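Local coordinates for A-adding tRNA nucleotidyltransferase (Aquifex aeolicus, PDB 4WBY), which adds the terminal adenosine to tRNA ending in CC, using ATP and magnesium, to complete the 3' CCA end, at residues R117-I122 / I167-R172; V158-D163 / R183-L188; L330-H335 / K353-K358. One frame throughout, in Å; residues are numbered along the deposited sequence.

Interaction 1: R117-I122 / I167-R172. With SO4 (sulfate ion), chain D.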
loop_
_atom_site.group_PDB
_atom_site.type_symbol
_atom_site.label_atom_id
_atom_site.label_comp_id
_atom_site.label_asym_id
_atom_site.label_seq_id
_atom_site.Cartn_x
_atom_site.Cartn_y
_atom_site.Cartn_z
ATOM N N ARG A 117 13.932 14.896 -11.437
ATOM C CA ARG A 117 12.520 15.247 -11.337
ATOM C C ARG A 117 11.729 14.265 -10.462
ATOM O O ARG A 117 10.523 14.412 -10.302
ATOM C CB ARG A 117 11.890 15.310 -12.728
ATOM C CG ARG A 117 11.886 13.972 -13.399
ATOM C CD ARG A 117 10.979 13.915 -14.601
ATOM N NE ARG A 117 11.046 12.591 -15.212
ATOM C CZ ARG A 117 10.404 11.522 -14.753
ATOM N NH1 ARG A 117 9.633 11.614 -13.676
ATOM N NH2 ARG A 117 10.528 10.357 -15.376
ATOM N N ARG A 118 12.402 13.273 -9.888
ATOM C CA ARG A 118 11.709 12.277 -9.062
ATOM C C ARG A 118 11.512 12.762 -7.621
ATOM O O ARG A 118 11.830 13.911 -7.311
ATOM C CB ARG A 118 12.473 10.956 -9.123
ATOM C CG ARG A 118 12.293 10.302 -10.494
ATOM C CD ARG A 118 13.341 9.275 -10.843
ATOM N NE ARG A 118 13.206 8.904 -12.251
ATOM C CZ ARG A 118 12.523 7.851 -12.688
ATOM N NH1 ARG A 118 11.927 7.043 -11.818
ATOM N NH2 ARG A 118 12.456 7.596 -13.998
ATOM N N ASP A 119 10.954 11.941 -6.732
ATOM C CA ASP A 119 10.545 12.527 -5.451
ATOM C C ASP A 119 11.663 12.638 -4.395
ATOM O O ASP A 119 11.910 13.739 -3.891
ATOM C CB ASP A 119 9.323 11.804 -4.852
ATOM C CG ASP A 119 9.438 10.275 -4.818
ATOM O OD1 ASP A 119 10.518 9.681 -5.025
ATOM O OD2 ASP A 119 8.386 9.658 -4.537
ATOM N N PHE A 120 12.344 11.540 -4.078
ATOM C CA PHE A 120 13.305 11.528 -2.973
ATOM C C PHE A 120 14.615 10.917 -3.419
ATOM O O PHE A 120 14.642 10.131 -4.370
ATOM C CB PHE A 120 12.716 10.778 -1.772
ATOM C CG PHE A 120 11.343 11.247 -1.426
ATOM C CD1 PHE A 120 11.151 12.543 -0.966
ATOM C CD2 PHE A 120 10.236 10.431 -1.619
ATOM C CE1 PHE A 120 9.882 13.022 -0.689
ATOM C CE2 PHE A 120 8.960 10.899 -1.339
ATOM C CZ PHE A 120 8.781 12.203 -0.882
ATOM N N THR A 121 15.707 11.291 -2.754
ATOM C CA THR A 121 17.023 10.890 -3.239
ATOM C C THR A 121 17.173 9.375 -3.320
ATOM O O THR A 121 17.826 8.866 -4.234
ATOM C CB THR A 121 18.158 11.459 -2.375
ATOM O OG1 THR A 121 18.016 10.996 -1.030
ATOM C CG2 THR A 121 18.147 12.995 -2.394
ATOM N N ILE A 122 16.557 8.644 -2.396
ATOM C CA ILE A 122 16.725 7.198 -2.406
ATOM C C ILE A 122 15.968 6.556 -3.568
ATOM O O ILE A 122 16.204 5.390 -3.885
ATOM C CB ILE A 122 16.291 6.546 -1.074
ATOM C CG1 ILE A 122 14.798 6.773 -0.799
ATOM C CG2 ILE A 122 17.189 7.019 0.079
ATOM C CD1 ILE A 122 14.259 5.956 0.375
ATOM N N ILE A 167 4.096 15.147 -0.179
ATOM C CA ILE A 167 3.987 15.246 1.277
ATOM C C ILE A 167 3.566 13.895 1.858
ATOM O O ILE A 167 4.179 13.382 2.800
ATOM C CB ILE A 167 2.970 16.331 1.693
ATOM C CG1 ILE A 167 3.463 17.725 1.276
ATOM C CG2 ILE A 167 2.658 16.268 3.197
ATOM C CD1 ILE A 167 2.376 18.792 1.326
ATOM N N LEU A 168 2.503 13.324 1.300
ATOM C CA LEU A 168 2.038 12.018 1.756
ATOM C C LEU A 168 3.043 10.920 1.406
ATOM O O LEU A 168 3.285 10.020 2.218
ATOM C CB LEU A 168 0.657 11.690 1.165
ATOM C CG LEU A 168 -0.515 12.590 1.563
ATOM C CD1 LEU A 168 -1.804 12.042 0.967
ATOM C CD2 LEU A 168 -0.641 12.748 3.071
ATOM N N ARG A 169 3.620 10.984 0.205
ATOM C CA ARG A 169 4.570 9.952 -0.223
ATOM C C ARG A 169 5.785 9.914 0.703
ATOM O O ARG A 169 6.283 8.835 1.027
ATOM C CB ARG A 169 5.035 10.190 -1.662
ATOM C CG ARG A 169 3.947 10.038 -2.704
ATOM C CD ARG A 169 4.489 10.265 -4.115
ATOM N NE ARG A 169 5.614 9.402 -4.440
ATOM C CZ ARG A 169 5.509 8.216 -5.034
ATOM N NH1 ARG A 169 4.315 7.730 -5.361
ATOM N NH2 ARG A 169 6.603 7.509 -5.295
ATOM N N ALA A 170 6.253 11.087 1.130
ATOM C CA ALA A 170 7.404 11.149 2.036
ATOM C C ALA A 170 7.138 10.348 3.294
ATOM O O ALA A 170 8.014 9.635 3.798
ATOM C CB ALA A 170 7.734 12.592 2.397
ATOM N N LEU A 171 5.917 10.469 3.803
ATOM C CA LEU A 171 5.558 9.816 5.049
ATOM C C LEU A 171 5.357 8.317 4.836
ATOM O O LEU A 171 5.665 7.517 5.722
ATOM C CB LEU A 171 4.306 10.476 5.637
ATOM C CG LEU A 171 4.448 11.991 5.848
ATOM C CD1 LEU A 171 3.221 12.575 6.541
ATOM C CD2 LEU A 171 5.738 12.319 6.612
ATOM N N ARG A 172 4.877 7.928 3.656
ATOM C CA ARG A 172 4.781 6.500 3.337
ATOM C C ARG A 172 6.169 5.850 3.329
ATOM O O ARG A 172 6.368 4.798 3.943
ATOM C CB ARG A 172 4.082 6.257 1.998
ATOM C CG ARG A 172 4.152 4.793 1.552
ATOM C CD ARG A 172 3.070 4.443 0.528
ATOM N NE ARG A 172 3.130 5.242 -0.696
ATOM C CZ ARG A 172 3.828 4.920 -1.777
ATOM N NH1 ARG A 172 4.562 3.815 -1.803
ATOM N NH2 ARG A 172 3.791 5.709 -2.843
HETATM S S SO4 D . 7.119 2.254 -4.765
HETATM O O1 SO4 D . 8.425 2.782 -5.205
HETATM O O2 SO4 D . 7.358 1.347 -3.647
HETATM O O3 SO4 D . 6.218 3.334 -4.365
HETATM O O4 SO4 D . 6.537 1.499 -5.870
#
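Asp-119 and Arg-169 form a salt bridge in which one carboxylate oxygen takes two N-H groups. OD2 of Asp-119 lies 2.8 Å from NE of Arg-169 and 2.9 Å from NH2 of Arg-169, so the guanidinium grips it side-on, in its own plane. The two flat groups are nevertheless turned 33° apart: NE meets OD2 nearly along the C-O axis, while NH2 comes from the syn side, tilted from the carboxylate plane. A bend in the Arg-169 chain at chi3 (55°) turns the guanidinium back to this edge-on approach. Beside the ion pair, the far end of the Phe-120 ring presses on the helix, with CZ of Phe-120 3.4 Å from CA and 3.5 Å from CB of Ala-170. Further out, the other oxygen, OD1 of Asp-119, accepts the backbone N of Phe-120 at 2.8 Å and also the side-chain amide of Asn-123, which fixes the carboxylate's rotation. One helical turn on from Arg-169, NH1 of Arg-172 donates an almost straight bond (173°) to sulfate O3 at 3.1 Å; Arg-35 and Arg-176 hold the same anion, and Glu-209 pairs with NE of Arg-172. All these residues but Phe-120 and Glu-209 belong to the ATP site. The salt bridge thus ties the head-domain loop to helix 165-177, and the arginine-held sulfate is consistent with a pocket suited to the phosphates of ATP.

Interaction 2: V158-D163 / R183-L188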
loop_
_atom_site.group_PDB
_atom_site.type_symbol
_atom_site.label_atom_id
_atom_site.label_comp_id
_atom_site.label_asym_id
_atom_site.label_seq_id
_atom_site.Cartn_x
_atom_site.Cartn_y
_atom_site.Cartn_z
ATOM N N VAL A 158 11.803 23.102 -3.834
ATOM C CA VAL A 158 10.399 23.427 -4.111
ATOM C C VAL A 158 9.555 22.170 -4.368
ATOM O O VAL A 158 8.403 22.261 -4.787
ATOM C CB VAL A 158 10.241 24.419 -5.293
ATOM C CG1 VAL A 158 11.042 25.704 -5.036
ATOM C CG2 VAL A 158 10.589 23.782 -6.625
ATOM N N SER A 159 10.111 20.998 -4.057
ATOM C CA SER A 159 9.462 19.726 -4.373
ATOM C C SER A 159 8.010 19.585 -3.884
ATOM O O SER A 159 7.148 19.086 -4.617
ATOM C CB SER A 159 10.304 18.585 -3.804
ATOM O OG SER A 159 9.767 17.325 -4.157
ATOM N N PHE A 160 7.729 20.003 -2.652
ATOM C CA PHE A 160 6.376 19.852 -2.125
ATOM C C PHE A 160 5.417 20.920 -2.671
ATOM O O PHE A 160 4.214 20.708 -2.685
ATOM C CB PHE A 160 6.367 19.899 -0.595
ATOM C CG PHE A 160 7.127 18.776 0.060
ATOM C CD1 PHE A 160 6.800 17.449 -0.195
ATOM C CD2 PHE A 160 8.148 19.049 0.955
ATOM C CE1 PHE A 160 7.504 16.405 0.419
ATOM C CE2 PHE A 160 8.853 18.024 1.567
ATOM C CZ PHE A 160 8.523 16.691 1.307
ATOM N N ILE A 161 5.935 22.072 -3.083
ATOM C CA ILE A 161 5.098 23.084 -3.726
ATOM C C ILE A 161 4.703 22.593 -5.116
ATOM O O ILE A 161 3.555 22.706 -5.551
ATOM C CB ILE A 161 5.824 24.446 -3.876
ATOM C CG1 ILE A 161 6.450 24.908 -2.561
ATOM C CG2 ILE A 161 4.858 25.513 -4.383
ATOM C CD1 ILE A 161 7.313 26.164 -2.720
ATOM N N GLU A 162 5.693 22.036 -5.808
ATOM C CA GLU A 162 5.544 21.538 -7.169
ATOM C C GLU A 162 4.547 20.378 -7.238
ATOM O O GLU A 162 3.723 20.303 -8.152
ATOM C CB GLU A 162 6.926 21.124 -7.678
ATOM C CG GLU A 162 7.006 20.472 -9.018
ATOM C CD GLU A 162 8.448 20.135 -9.365
ATOM O OE1 GLU A 162 9.056 19.255 -8.711
ATOM O OE2 GLU A 162 8.983 20.761 -10.284
ATOM N N ASP A 163 4.606 19.496 -6.245
ATOM C CA ASP A 163 3.712 18.344 -6.180
ATOM C C ASP A 163 3.413 17.980 -4.734
ATOM O O ASP A 163 4.122 17.161 -4.133
ATOM C CB ASP A 163 4.308 17.138 -6.912
ATOM C CG ASP A 163 3.319 15.991 -7.024
ATOM O OD1 ASP A 163 2.163 16.150 -6.556
ATOM O OD2 ASP A 163 3.685 14.936 -7.583
ATOM N N ARG A 183 16.349 17.331 7.867
ATOM C CA ARG A 183 15.949 18.533 8.588
ATOM C C ARG A 183 15.278 19.549 7.670
ATOM O O ARG A 183 14.203 20.061 7.995
ATOM C CB ARG A 183 17.156 19.153 9.290
ATOM C CG ARG A 183 17.715 18.263 10.380
ATOM C CD ARG A 183 18.998 18.835 10.969
ATOM N NE ARG A 183 19.778 17.810 11.656
ATOM C CZ ARG A 183 20.844 17.212 11.134
ATOM N NH1 ARG A 183 21.262 17.545 9.920
ATOM N NH2 ARG A 183 21.498 16.288 11.826
ATOM N N SER A 184 15.879 19.830 6.515
ATOM C CA SER A 184 15.264 20.802 5.613
ATOM C C SER A 184 14.004 20.234 4.959
ATOM O O SER A 184 13.032 20.957 4.765
ATOM C CB SER A 184 16.244 21.271 4.539
ATOM O OG SER A 184 16.696 20.194 3.747
ATOM N N THR A 185 14.019 18.951 4.618
ATOM C CA THR A 185 12.828 18.327 4.035
ATOM C C THR A 185 11.645 18.413 5.004
ATOM O O THR A 185 10.514 18.686 4.588
ATOM C CB THR A 185 13.110 16.865 3.638
ATOM O OG1 THR A 185 14.032 16.861 2.541
ATOM C CG2 THR A 185 11.837 16.133 3.202
ATOM N N GLU A 186 11.904 18.195 6.291
ATOM C CA GLU A 186 10.851 18.339 7.294
ATOM C C GLU A 186 10.305 19.770 7.344
ATOM O O GLU A 186 9.091 19.973 7.424
ATOM C CB GLU A 186 11.353 17.933 8.681
ATOM C CG GLU A 186 10.233 17.945 9.731
ATOM C CD GLU A 186 10.709 17.597 11.119
ATOM O OE1 GLU A 186 11.786 18.084 11.518
ATOM O OE2 GLU A 186 10.002 16.841 11.819
ATOM N N LYS A 187 11.192 20.759 7.309
ATOM C CA LYS A 187 10.749 22.153 7.301
ATOM C C LYS A 187 9.872 22.420 6.092
ATOM O O LYS A 187 8.835 23.085 6.189
ATOM C CB LYS A 187 11.936 23.116 7.285
ATOM C CG LYS A 187 12.734 23.147 8.550
ATOM C CD LYS A 187 13.894 24.116 8.422
ATOM C CE LYS A 187 14.819 23.984 9.621
ATOM N NZ LYS A 187 16.028 24.836 9.486
ATOM N N LEU A 188 10.309 21.924 4.940
ATOM C CA LEU A 188 9.569 22.153 3.704
ATOM C C LEU A 188 8.202 21.489 3.754
ATOM O O LEU A 188 7.219 22.049 3.279
ATOM C CB LEU A 188 10.362 21.634 2.505
ATOM C CG LEU A 188 11.644 22.413 2.207
ATOM C CD1 LEU A 188 12.530 21.626 1.245
ATOM C CD2 LEU A 188 11.306 23.787 1.644
#
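The ring of Phe-160, carried by the short helix 159-162, pushes against Leu-188 and Thr-185 at the start of helix 183-194. Its CG lies beside the backbone N and anti to the carbonyl carbon (chi1 -63°), which extends the ring across to the neighbouring helix. There CB of Leu-188 sits at the ring's edge, in its plane, 3.7 Å from CD2 of Phe-160, and the leucine side chain crosses the ring's direction at about a right angle. Next along the rim, CE2 of Phe-160 comes within 3.5 Å of the backbone O of Thr-185, again at the edge, while the methyl CG2 of Thr-185 lies 3.9 Å from CZ of Phe-160. The threonine divides its work: CG2 packs on the aromatic ring, and OG1 is hydrogen-bonded to the backbone N of Val-154. Val-154, together with Ile-167 and Arg-166 of helix 165-177 and Leu-189 and Ala-192 of helix 183-194, also packs on Phe-160, whose ring is therefore buried where three helices and a loop converge. A serine in place of Phe-160 would probably open a gap among these helices and leave the methyl of Thr-185 and CB of Leu-188 without their aromatic partner. Just ahead of Asp-163 of the ATP site in the chain, the join is thus mainly apolar, with the carbonyl oxygen of Thr-185 facing the slightly positive C-H rim of the ring.

Interaction 3: L330-H335 / K353-K358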
loop_
_atom_site.group_PDB
_atom_site.type_symbol
_atom_site.label_atom_id
_atom_site.label_comp_id
_atom_site.label_asym_id
_atom_site.label_seq_id
_atom_site.Cartn_x
_atom_site.Cartn_y
_atom_site.Cartn_z
ATOM N N LEU A 330 -25.381 -15.043 16.317
ATOM C CA LEU A 330 -25.152 -13.615 16.101
ATOM C C LEU A 330 -23.948 -13.337 15.201
ATOM O O LEU A 330 -23.950 -12.368 14.436
ATOM C CB LEU A 330 -24.968 -12.902 17.445
ATOM C CG LEU A 330 -26.231 -12.766 18.298
ATOM C CD1 LEU A 330 -25.877 -12.351 19.720
ATOM C CD2 LEU A 330 -27.191 -11.766 17.670
ATOM N N LEU A 331 -22.927 -14.184 15.288
ATOM C CA LEU A 331 -21.674 -13.945 14.564
ATOM C C LEU A 331 -21.614 -14.599 13.192
ATOM O O LEU A 331 -20.874 -14.141 12.320
ATOM C CB LEU A 331 -20.482 -14.422 15.394
ATOM C CG LEU A 331 -20.287 -13.692 16.727
ATOM C CD1 LEU A 331 -19.088 -14.248 17.473
ATOM C CD2 LEU A 331 -20.139 -12.188 16.506
ATOM N N LYS A 332 -22.401 -15.654 12.998
ATOM C CA LYS A 332 -22.345 -16.450 11.765
ATOM C C LYS A 332 -22.439 -15.646 10.450
ATOM O O LYS A 332 -21.721 -15.952 9.497
ATOM C CB LYS A 332 -23.446 -17.519 11.788
ATOM C CG LYS A 332 -23.374 -18.497 10.626
ATOM C CD LYS A 332 -24.374 -19.634 10.788
ATOM C CE LYS A 332 -24.249 -20.632 9.650
ATOM N NZ LYS A 332 -25.136 -21.812 9.847
ATOM N N PRO A 333 -23.318 -14.624 10.376
ATOM C CA PRO A 333 -23.395 -13.974 9.060
ATOM C C PRO A 333 -22.354 -12.885 8.810
ATOM O O PRO A 333 -22.362 -12.287 7.732
ATOM C CB PRO A 333 -24.798 -13.360 9.058
ATOM C CG PRO A 333 -25.082 -13.084 10.490
ATOM C CD PRO A 333 -24.399 -14.176 11.278
ATOM N N LEU A 334 -21.477 -12.627 9.773
ATOM C CA LEU A 334 -20.603 -11.462 9.695
ATOM C C LEU A 334 -19.318 -11.715 8.918
ATOM O O LEU A 334 -18.710 -12.782 9.002
ATOM C CB LEU A 334 -20.262 -10.968 11.103
ATOM C CG LEU A 334 -21.465 -10.619 11.980
ATOM C CD1 LEU A 334 -21.022 -10.209 13.379
ATOM C CD2 LEU A 334 -22.317 -9.527 11.335
ATOM N N HIS A 335 -18.926 -10.720 8.140
ATOM C CA HIS A 335 -17.635 -10.725 7.485
ATOM C C HIS A 335 -16.532 -10.680 8.537
ATOM O O HIS A 335 -16.721 -10.111 9.617
ATOM C CB HIS A 335 -17.525 -9.530 6.536
ATOM C CG HIS A 335 -16.302 -9.552 5.680
ATOM N ND1 HIS A 335 -15.195 -8.772 5.942
ATOM C CD2 HIS A 335 -16.002 -10.275 4.577
ATOM C CE1 HIS A 335 -14.274 -9.002 5.026
ATOM N NE2 HIS A 335 -14.735 -9.913 4.187
ATOM N N LYS A 353 -13.080 -14.922 19.768
ATOM C CA LYS A 353 -12.003 -15.890 19.651
ATOM C C LYS A 353 -12.567 -17.301 19.727
ATOM O O LYS A 353 -12.140 -18.191 18.993
ATOM C CB LYS A 353 -10.964 -15.655 20.746
ATOM C CG LYS A 353 -9.782 -16.603 20.723
ATOM C CD LYS A 353 -8.768 -16.219 21.791
ATOM C CE LYS A 353 -7.578 -17.169 21.804
ATOM N NZ LYS A 353 -7.961 -18.549 22.222
ATOM N N LEU A 354 -13.542 -17.490 20.609
ATOM C CA LEU A 354 -14.197 -18.786 20.761
ATOM C C LEU A 354 -14.957 -19.160 19.495
ATOM O O LEU A 354 -14.905 -20.306 19.047
ATOM C CB LEU A 354 -15.144 -18.779 21.961
ATOM C CG LEU A 354 -15.869 -20.101 22.225
ATOM C CD1 LEU A 354 -14.875 -21.192 22.605
ATOM C CD2 LEU A 354 -16.931 -19.938 23.307
ATOM N N TYR A 355 -15.666 -18.194 18.922
ATOM C CA TYR A 355 -16.373 -18.440 17.674
ATOM C C TYR A 355 -15.403 -18.865 16.580
ATOM O O TYR A 355 -15.650 -19.835 15.866
ATOM C CB TYR A 355 -17.143 -17.206 17.221
ATOM C CG TYR A 355 -17.739 -17.388 15.845
ATOM C CD1 TYR A 355 -18.892 -18.135 15.667
ATOM C CD2 TYR A 355 -17.136 -16.833 14.724
ATOM C CE1 TYR A 355 -19.434 -18.320 14.416
ATOM C CE2 TYR A 355 -17.672 -17.014 13.462
ATOM C CZ TYR A 355 -18.824 -17.758 13.318
ATOM O OH TYR A 355 -19.373 -17.946 12.073
ATOM N N LEU A 356 -14.301 -18.132 16.455
ATOM C CA LEU A 356 -13.338 -18.365 15.384
ATOM C C LEU A 356 -12.574 -19.668 15.558
ATOM O O LEU A 356 -12.312 -20.376 14.585
ATOM C CB LEU A 356 -12.350 -17.198 15.294
ATOM C CG LEU A 356 -12.875 -15.925 14.637
ATOM C CD1 LEU A 356 -11.843 -14.815 14.735
ATOM C CD2 LEU A 356 -13.235 -16.193 13.183
ATOM N N GLU A 357 -12.224 -19.984 16.800
ATOM C CA GLU A 357 -11.385 -21.143 17.070
ATOM C C GLU A 357 -12.180 -22.433 17.269
ATOM O O GLU A 357 -11.687 -23.512 16.950
ATOM C CB GLU A 357 -10.509 -20.881 18.299
ATOM C CG GLU A 357 -9.459 -19.796 18.088
ATOM C CD GLU A 357 -8.608 -19.561 19.321
ATOM O OE1 GLU A 357 -9.103 -19.812 20.441
ATOM O OE2 GLU A 357 -7.444 -19.130 19.172
ATOM N N LYS A 358 -13.403 -22.329 17.782
ATOM C CA LYS A 358 -14.168 -23.521 18.156
ATOM C C LYS A 358 -15.571 -23.613 17.546
ATOM O O LYS A 358 -15.906 -24.605 16.897
ATOM C CB LYS A 358 -14.293 -23.603 19.681
ATOM C CG LYS A 358 -12.969 -23.695 20.426
ATOM C CD LYS A 358 -12.251 -25.002 20.136
ATOM C CE LYS A 358 -10.966 -25.108 20.941
ATOM N NZ LYS A 358 -10.232 -26.372 20.653
#
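Leu-331 and Tyr-355 mark the closest backbone approach, their CA atoms 7.6 Å apart, where the type I turn from Leu-331 to Leu-334 faces helix 349-359. The leucine lies over the tyrosine ring: CB of Leu-331 is 3.9 Å from the Tyr-355 ring centroid and only 6° off the ring normal, a well-centred CH-pi contact. The two side chains run past each other in opposite directions, which carries CD1 of Leu-331 back along the tyrosine to within 3.5 Å of CB of Tyr-355. With its CG anti to the backbone N (chi1 173°), Tyr-355 extends its ring beneath the leucine and brings the phenol end to the turn. There OH of Tyr-355 is 3.3 Å from CA of Lys-332 and 4.1 Å from CB of Lys-332. The rest of the lysine leads off in an extended chain, and its NZ is hydrogen-bonded to OH of Tyr-328 one helical turn earlier. Leu-331 is also packed by Leu-318 of helix 311-320 and by Leu-339 and Leu-342 of helix 336-342, so the tyrosine face adds an aromatic wall to a cluster of leucines in this helical part of the enzyme. The contact lies away from the ATP site. No hydrogen bond joins the segments, and the phenol oxygen meets lysine carbon atoms; between turn and helix the contact is mainly apolar and CH-pi in character.

From the N terminus of this chain, the C-terminal, nucleotidyltransferase part of a longer protein, loop 117-122 of the head domain comes first and pairs with helix 165-177, closing a loop of 44 residues. Within that loop begins interaction 2, whose second segment, 183-188, lies beyond it: the two contacts cross along the chain. They also touch in space, with N of Ile-167 3.6 Å from CD1 of Phe-160. Interaction 1 ties the head-domain loop to helix 165-177, and interaction 2 packs helix 159-162 on helix 183-194, beside the ATP site. Interaction 3 opens only after both have closed, ties turn 331-334 to helix 349-359 over 17 intervening residues, and lies across the chain's centre, about 42 Å from interaction 1 between centres.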